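Local coordinates for protein exoribonuclease II, mitochondrial (Candida glabrata, PDB 6F3H) that probably degrades mitochondrial RNA from the 3' end as the nuclease component of the mtEXO RNA degradosome, although this copy carries an active-site substitution, at residues A[747-759]-A[815-827]. The protein carries 1 engineered substitution. Residues are numbered along the deposited sequence; the frame is centred on the assembly and turned at random.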
ATOM      1  N   ARG A 747       6.773   3.471   3.853  1.00 48.93           N
ATOM      2  CA  ARG A 747       7.287   4.837   3.916  1.00 44.32           C
ATOM      3  C   ARG A 747       7.590   5.239   5.342  1.00 46.54           C
ATOM      4  O   ARG A 747       8.613   5.871   5.615  1.00 52.83           O
ATOM      5  CB  ARG A 747       6.287   5.830   3.309  1.00 39.89           C
ATOM      6  N   HIS A 748       6.751   4.843   6.283  1.00 45.46           N
ATOM      7  CA  HIS A 748       6.952   5.373   7.617  1.00 50.06           C
ATOM      8  C   HIS A 748       8.230   4.833   8.240  1.00 54.80           C
ATOM      9  O   HIS A 748       9.028   5.598   8.788  1.00 59.96           O
ATOM     10  CB  HIS A 748       5.740   5.113   8.491  1.00 54.75           C
ATOM     11  CG  HIS A 748       5.633   6.098   9.601  1.00 71.37           C
ATOM     12  ND1 HIS A 748       5.683   7.458   9.378  1.00 77.42           N
ATOM     13  CD2 HIS A 748       5.504   5.937  10.938  1.00 77.39           C
ATOM     14  CE1 HIS A 748       5.592   8.094  10.533  1.00 79.49           C
ATOM     15  NE2 HIS A 748       5.477   7.195  11.496  1.00 77.14           N
ATOM     16  N   SER A 749       8.452   3.522   8.150  1.00 54.81           N
ATOM     17  CA  SER A 749       9.659   2.926   8.721  1.00 51.67           C
ATOM     18  C   SER A 749      10.933   3.412   8.047  1.00 50.00           C
ATOM     19  O   SER A 749      11.927   3.726   8.713  1.00 52.04           O
ATOM     20  CB  SER A 749       9.607   1.418   8.590  1.00 49.89           C
ATOM     21  OG  SER A 749      10.749   0.895   9.229  1.00 53.04           O
ATOM     22  N   SER A 750      10.943   3.438   6.726  1.00 45.77           N
ATOM     23  CA  SER A 750      12.146   3.861   6.038  1.00 44.24           C
ATOM     24  C   SER A 750      12.459   5.307   6.348  1.00 48.48           C
ATOM     25  O   SER A 750      13.616   5.668   6.574  1.00 54.46           O
ATOM     26  CB  SER A 750      11.969   3.638   4.551  1.00 55.94           C
ATOM     27  OG  SER A 750      11.813   2.254   4.270  1.00 66.07           O
ATOM     28  N   THR A 751      11.439   6.151   6.368  1.00 49.78           N
ATOM     29  CA  THR A 751      11.595   7.508   6.883  1.00 46.96           C
ATOM     30  C   THR A 751      12.214   7.513   8.269  1.00 47.23           C
ATOM     31  O   THR A 751      13.138   8.284   8.544  1.00 49.02           O
ATOM     32  CB  THR A 751      10.267   8.204   6.907  1.00 46.07           C
ATOM     33  OG1 THR A 751       9.722   8.162   5.590  1.00 46.67           O
ATOM     34  CG2 THR A 751      10.476   9.593   7.283  1.00 50.54           C
ATOM     35  N   TYR A 752      11.681   6.689   9.177  1.00 48.38           N
ATOM     36  CA  TYR A 752      12.228   6.663  10.524  1.00 44.44           C
ATOM     37  C   TYR A 752      13.716   6.452  10.460  1.00 44.73           C
ATOM     38  O   TYR A 752      14.473   7.161  11.121  1.00 42.78           O
ATOM     39  CB  TYR A 752      11.570   5.561  11.348  1.00 42.10           C
ATOM     40  CG  TYR A 752      12.281   5.187  12.645  1.00 47.26           C
ATOM     41  CD1 TYR A 752      12.339   6.070  13.721  1.00 53.97           C
ATOM     42  CD2 TYR A 752      12.850   3.938  12.814  1.00 50.83           C
ATOM     43  CE1 TYR A 752      12.965   5.712  14.923  1.00 58.82           C
ATOM     44  CE2 TYR A 752      13.480   3.580  14.014  1.00 56.91           C
ATOM     45  CZ  TYR A 752      13.540   4.454  15.048  1.00 58.37           C
ATOM     46  OH  TYR A 752      14.185   3.994  16.172  1.00 57.97           O
ATOM     47  N   TRP A 753      14.157   5.534   9.593  1.00 48.88           N
ATOM     48  CA  TRP A 753      15.570   5.192   9.499  1.00 47.29           C
ATOM     49  C   TRP A 753      16.367   6.228   8.710  1.00 49.72           C
ATOM     50  O   TRP A 753      17.514   6.522   9.062  1.00 55.82           O
ATOM     51  CB  TRP A 753      15.738   3.806   8.890  1.00 43.61           C
ATOM     52  CG  TRP A 753      15.265   2.697   9.778  1.00 46.56           C
ATOM     53  CD1 TRP A 753      14.183   1.907   9.569  1.00 46.97           C
ATOM     54  CD2 TRP A 753      15.842   2.264  11.026  1.00 47.02           C
ATOM     55  NE1 TRP A 753      14.061   0.990  10.588  1.00 50.42           N
ATOM     56  CE2 TRP A 753      15.060   1.196  11.498  1.00 48.16           C
ATOM     57  CE3 TRP A 753      16.941   2.668  11.777  1.00 47.31           C
ATOM     58  CZ2 TRP A 753      15.335   0.532  12.684  1.00 48.31           C
ATOM     59  CZ3 TRP A 753      17.216   2.002  12.961  1.00 47.61           C
ATOM     60  CH2 TRP A 753      16.414   0.948  13.402  1.00 47.82           C
ATOM     61  N   THR A 754      15.821   6.751   7.615  1.00 45.71           N
ATOM     62  CA  THR A 754      16.475   7.878   6.963  1.00 50.17           C
ATOM     63  C   THR A 754      16.811   8.951   7.978  1.00 62.18           C
ATOM     64  O   THR A 754      17.958   9.396   8.070  1.00 71.56           O
ATOM     65  CB  THR A 754      15.571   8.479   5.899  1.00 53.44           C
ATOM     66  OG1 THR A 754      15.173   7.458   4.993  1.00 63.03           O
ATOM     67  CG2 THR A 754      16.301   9.560   5.145  1.00 44.80           C
ATOM     68  N   LEU A 755      15.814   9.346   8.786  1.00 59.85           N
ATOM     69  CA  LEU A 755      15.993  10.446   9.729  1.00 53.08           C
ATOM     70  C   LEU A 755      16.924  10.068  10.872  1.00 58.39           C
ATOM     71  O   LEU A 755      17.794  10.860  11.249  1.00 60.58           O
ATOM     72  CB  LEU A 755      14.650  10.891  10.285  1.00 49.84           C
ATOM     73  CG  LEU A 755      13.587  11.404   9.313  1.00 54.59           C
ATOM     74  CD1 LEU A 755      12.451  12.060  10.077  1.00 52.36           C
ATOM     75  CD2 LEU A 755      14.149  12.359   8.301  1.00 59.53           C
ATOM     76  N   LYS A 756      16.773   8.857  11.423  1.00 61.23           N
ATOM     77  CA  LYS A 756      17.630   8.428  12.529  1.00 64.11           C
ATOM     78  C   LYS A 756      19.095   8.476  12.122  1.00 65.11           C
ATOM     79  O   LYS A 756      19.973   8.718  12.955  1.00 69.25           O
ATOM     80  CB  LYS A 756      17.238   7.009  12.967  1.00 69.81           C
ATOM     81  CG  LYS A 756      17.777   6.521  14.322  1.00 77.93           C
ATOM     82  CD  LYS A 756      16.856   5.459  14.993  1.00 84.98           C
ATOM     83  CE  LYS A 756      17.453   4.876  16.312  1.00 87.02           C
ATOM     84  NZ  LYS A 756      17.106   3.425  16.609  1.00 83.47           N
ATOM     85  N   HIS A 757      19.368   8.294  10.838  1.00 65.04           N
ATOM     86  CA  HIS A 757      20.723   8.427  10.332  1.00 65.79           C
ATOM     87  C   HIS A 757      21.135   9.888  10.242  1.00 65.62           C
ATOM     88  O   HIS A 757      22.229  10.263  10.670  1.00 67.79           O
ATOM     89  CB  HIS A 757      20.815   7.772   8.965  1.00 65.88           C
ATOM     90  CG  HIS A 757      21.953   8.274   8.151  1.00 67.36           C
ATOM     91  ND1 HIS A 757      23.259   7.935   8.425  1.00 66.50           N
ATOM     92  CD2 HIS A 757      21.989   9.091   7.073  1.00 66.91           C
ATOM     93  CE1 HIS A 757      24.051   8.520   7.548  1.00 69.32           C
ATOM     94  NE2 HIS A 757      23.307   9.224   6.714  1.00 67.64           N
ATOM     95  N   LEU A 758      20.256  10.729   9.696  1.00 64.32           N
ATOM     96  CA  LEU A 758      20.556  12.152   9.606  1.00 63.30           C
ATOM     97  C   LEU A 758      20.825  12.721  10.981  1.00 73.36           C
ATOM     98  O   LEU A 758      21.591  13.683  11.121  1.00 78.11           O
ATOM     99  CB  LEU A 758      19.400  12.898   8.956  1.00 53.58           C
ATOM    100  CG  LEU A 758      19.140  12.490   7.514  1.00 49.81           C
ATOM    101  CD1 LEU A 758      18.265  13.527   6.858  1.00 47.40           C
ATOM    102  CD2 LEU A 758      20.431  12.285   6.745  1.00 52.77           C
ATOM    103  N   GLU A 759      20.210  12.126  12.003  1.00 76.07           N
ATOM    104  CA  GLU A 759      20.504  12.497  13.379  1.00 75.24           C
ATOM    105  C   GLU A 759      21.907  12.049  13.771  1.00 73.28           C
ATOM    106  O   GLU A 759      22.719  12.849  14.250  1.00 73.13           O
ATOM    107  CB  GLU A 759      19.484  11.846  14.310  1.00 79.36           C
ATOM    108  CG  GLU A 759      18.179  12.584  14.502  1.00 85.54           C
ATOM    109  CD  GLU A 759      17.379  12.012  15.671  1.00 93.93           C
ATOM    110  OE1 GLU A 759      17.679  10.861  16.061  1.00 92.98           O
ATOM    111  OE2 GLU A 759      16.465  12.702  16.203  1.00100.03           O
ATOM    112  N   GLU A 815      16.328  22.730  11.541  1.00 74.07           N
ATOM    113  CA  GLU A 815      15.780  23.130  12.828  1.00 73.51           C
ATOM    114  C   GLU A 815      15.606  21.919  13.742  1.00 79.15           C
ATOM    115  O   GLU A 815      16.334  21.764  14.726  1.00 80.54           O
ATOM    116  CB  GLU A 815      14.445  23.860  12.632  1.00 69.19           C
ATOM    117  N   SER A 816      14.711  21.009  13.370  1.00 78.98           N
ATOM    118  CA  SER A 816      14.285  19.924  14.240  1.00 75.07           C
ATOM    119  C   SER A 816      14.138  18.639  13.440  1.00 62.91           C
ATOM    120  O   SER A 816      13.915  18.655  12.232  1.00 59.68           O
ATOM    121  CB  SER A 816      12.960  20.246  14.940  1.00 82.18           C
ATOM    122  OG  SER A 816      11.862  19.900  14.113  1.00 85.08           O
ATOM    123  N   ILE A 817      14.260  17.517  14.140  1.00 58.28           N
ATOM    124  CA  ILE A 817      14.107  16.198  13.551  1.00 55.86           C
ATOM    125  C   ILE A 817      13.334  15.302  14.496  1.00 59.41           C
ATOM    126  O   ILE A 817      13.807  15.021  15.603  1.00 66.26           O
ATOM    127  CB  ILE A 817      15.454  15.546  13.276  1.00 60.25           C
ATOM    128  CG1 ILE A 817      16.262  16.374  12.295  1.00 65.02           C
ATOM    129  CG2 ILE A 817      15.229  14.131  12.808  1.00 61.03           C
ATOM    130  CD1 ILE A 817      17.641  15.793  12.081  1.00 67.15           C
ATOM    131  N   HIS A 818      12.188  14.798  14.053  1.00 54.14           N
ATOM    132  CA  HIS A 818      11.443  13.826  14.850  1.00 56.22           C
ATOM    133  C   HIS A 818      11.164  12.580  14.040  1.00 54.18           C
ATOM    134  O   HIS A 818      10.136  12.496  13.342  1.00 54.46           O
ATOM    135  CB  HIS A 818      10.158  14.415  15.389  1.00 62.78           C
ATOM    136  CG  HIS A 818      10.377  15.635  16.205  1.00 66.97           C
ATOM    137  ND1 HIS A 818      10.198  16.904  15.705  1.00 68.68           N
ATOM    138  CD2 HIS A 818      10.747  15.780  17.498  1.00 68.19           C
ATOM    139  CE1 HIS A 818      10.459  17.784  16.655  1.00 69.77           C
ATOM    140  NE2 HIS A 818      10.786  17.126  17.754  1.00 70.21           N
ATOM    141  N   PRO A 819      12.019  11.570  14.186  1.00 53.20           N
ATOM    142  CA  PRO A 819      11.946  10.388  13.313  1.00 50.32           C
ATOM    143  C   PRO A 819      10.663   9.588  13.450  1.00 53.54           C
ATOM    144  O   PRO A 819      10.021   9.287  12.438  1.00 55.98           O
ATOM    145  CB  PRO A 819      13.177   9.585  13.743  1.00 49.97           C
ATOM    146  CG  PRO A 819      14.055  10.580  14.445  1.00 49.52           C
ATOM    147  CD  PRO A 819      13.134  11.494  15.138  1.00 52.38           C
ATOM    148  N   LEU A 820      10.276   9.209  14.670  1.00 52.97           N
ATOM    149  CA  LEU A 820       9.058   8.423  14.835  1.00 44.85           C
ATOM    150  C   LEU A 820       7.835   9.159  14.321  1.00 44.22           C
ATOM    151  O   LEU A 820       6.800   8.531  14.070  1.00 41.41           O
ATOM    152  CB  LEU A 820       8.852   8.077  16.297  1.00 44.82           C
ATOM    153  CG  LEU A 820       9.403   6.703  16.586  1.00 48.71           C
ATOM    154  CD1 LEU A 820       9.284   6.421  18.050  1.00 47.64           C
ATOM    155  CD2 LEU A 820       8.647   5.691  15.767  1.00 56.67           C
ATOM    156  N   ASP A 821       7.946  10.477  14.151  1.00 46.12           N
ATOM    157  CA  ASP A 821       6.842  11.291  13.696  1.00 52.32           C
ATOM    158  C   ASP A 821       6.930  11.627  12.219  1.00 59.17           C
ATOM    159  O   ASP A 821       5.907  11.981  11.617  1.00 63.23           O
ATOM    160  CB  ASP A 821       6.809  12.600  14.489  1.00 57.41           C
ATOM    161  CG  ASP A 821       6.866  12.393  15.990  1.00 70.49           C
ATOM    162  OD1 ASP A 821       7.974  12.252  16.543  1.00 77.59           O
ATOM    163  OD2 ASP A 821       5.803  12.485  16.633  1.00 73.70           O
ATOM    164  N   GLY A 822       8.114  11.502  11.618  1.00 56.94           N
ATOM    165  CA  GLY A 822       8.282  11.853  10.225  1.00 54.59           C
ATOM    166  C   GLY A 822       8.445  13.337  10.016  1.00 55.93           C
ATOM    167  O   GLY A 822       8.108  13.851   8.944  1.00 61.53           O
ATOM    168  N   ILE A 823       8.943  14.052  11.012  1.00 51.39           N
ATOM    169  CA  ILE A 823       8.976  15.502  10.972  1.00 48.59           C
ATOM    170  C   ILE A 823      10.395  15.917  10.687  1.00 49.83           C
ATOM    171  O   ILE A 823      11.345  15.387  11.277  1.00 41.51           O
ATOM    172  CB  ILE A 823       8.475  16.129  12.273  1.00 44.67           C
ATOM    173  CG1 ILE A 823       6.959  16.046  12.333  1.00 45.92           C
ATOM    174  CG2 ILE A 823       8.924  17.574  12.365  1.00 44.90           C
ATOM    175  CD1 ILE A 823       6.450  15.981  13.748  1.00 45.12           C
ATOM    176  N   LEU A 824      10.535  16.852   9.769  1.00 52.72           N
ATOM    177  CA  LEU A 824      11.834  17.383   9.421  1.00 54.49           C
ATOM    178  C   LEU A 824      11.625  18.834   9.044  1.00 61.51           C
ATOM    179  O   LEU A 824      10.796  19.123   8.176  1.00 70.99           O
ATOM    180  CB  LEU A 824      12.398  16.573   8.282  1.00 63.74           C
ATOM    181  CG  LEU A 824      13.747  16.950   7.729  1.00 69.81           C
ATOM    182  CD1 LEU A 824      14.771  16.411   8.677  1.00 69.04           C
ATOM    183  CD2 LEU A 824      13.873  16.290   6.361  1.00 73.65           C
ATOM    184  N   THR A 825      12.317  19.736   9.736  1.00 61.46           N
ATOM    185  CA  THR A 825      12.061  21.162   9.627  1.00 70.33           C
ATOM    186  C   THR A 825      13.372  21.886   9.359  1.00 73.80           C
ATOM    187  O   THR A 825      14.449  21.431   9.769  1.00 69.50           O
ATOM    188  CB  THR A 825      11.374  21.714  10.900  1.00 75.50           C
ATOM    189  OG1 THR A 825      12.201  21.478  12.051  1.00 84.30           O
ATOM    190  CG2 THR A 825      10.013  21.027  11.109  1.00 66.93           C
ATOM    191  N   LEU A 826      13.286  22.991   8.617  1.00 81.11           N
ATOM    192  CA  LEU A 826      14.490  23.673   8.155  1.00 86.36           C
ATOM    193  C   LEU A 826      14.263  25.182   8.035  1.00 96.05           C
ATOM    194  O   LEU A 826      13.125  25.662   8.072  1.00 97.20           O
ATOM    195  CB  LEU A 826      14.938  23.109   6.806  1.00 81.36           C
ATOM    196  CG  LEU A 826      15.082  21.598   6.634  1.00 79.39           C
ATOM    197  CD1 LEU A 826      13.750  20.943   6.297  1.00 84.70           C
ATOM    198  CD2 LEU A 826      16.088  21.287   5.555  1.00 78.03           C
ATOM    199  N   THR A 827      15.371  25.936   7.890  1.00 99.97           N
ATOM    200  CA  THR A 827      15.300  27.388   7.725  1.00 99.21           C
ATOM    201  C   THR A 827      16.166  27.894   6.564  1.00102.14           C
ATOM    202  O   THR A 827      17.221  27.323   6.239  1.00 96.02           O
ATOM    203  CB  THR A 827      15.699  28.108   9.018  1.00 94.29           C
TER
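Tyr752 turns the CD1 side of its ring to Pro819 and Leu820. The backbone N of Leu820 lies at the ring edge, near its plane, while CB of Pro819 meets CD1 of Tyr752 obliquely at 3.6 Å. The side chain of Leu820 runs alongside the ring, pointing the same way. Trp753 offers one face to CD2 of Tyr752, so the tyrosine sits between its helix neighbour and the turn. Its hydroxyl takes a hydrogen bond from NZ of Lys756 (3.0 Å). The His748 ring has Asp821 O at its edge, near CE1. With CG anti to the backbone N (chi1 -155°), the imidazole reaches the turn, and NE2 gives Leu820 O a weak, bent hydrogen bond of 3.2 Å (133° at the hydrogen). NE2 also has a weak bond with Arg334 NH2; arginine can only donate, so the two probably do not form together.

Leu755 fills the middle. Its CD1 lies 3.7 Å from Pro819 CA and equally close to Ile823 O, and its CD2 meets Leu824 CD1. At the more exposed end, the extended Glu759 passes Ile817 in the opposite direction, with CG 3.7 Å from Ile817 CG2. The Glu759 side chain crosses Pro819 at about a right angle, and OE2 of Glu759 lies 3.7 Å from CG of Pro819.

The carboxylate of Asp821 bonds to Arg334 N and Ser335 OG, tying the turn to helix 334-343. Helix 725-761 thus packs on the connection between strands 808-818 and 823-827, consistent with the S1 domain that follows the RNB domain in RNase II relatives. The hairpin turn closes with a G1 beta bulge at Gly822 and Ile823, opposite His818.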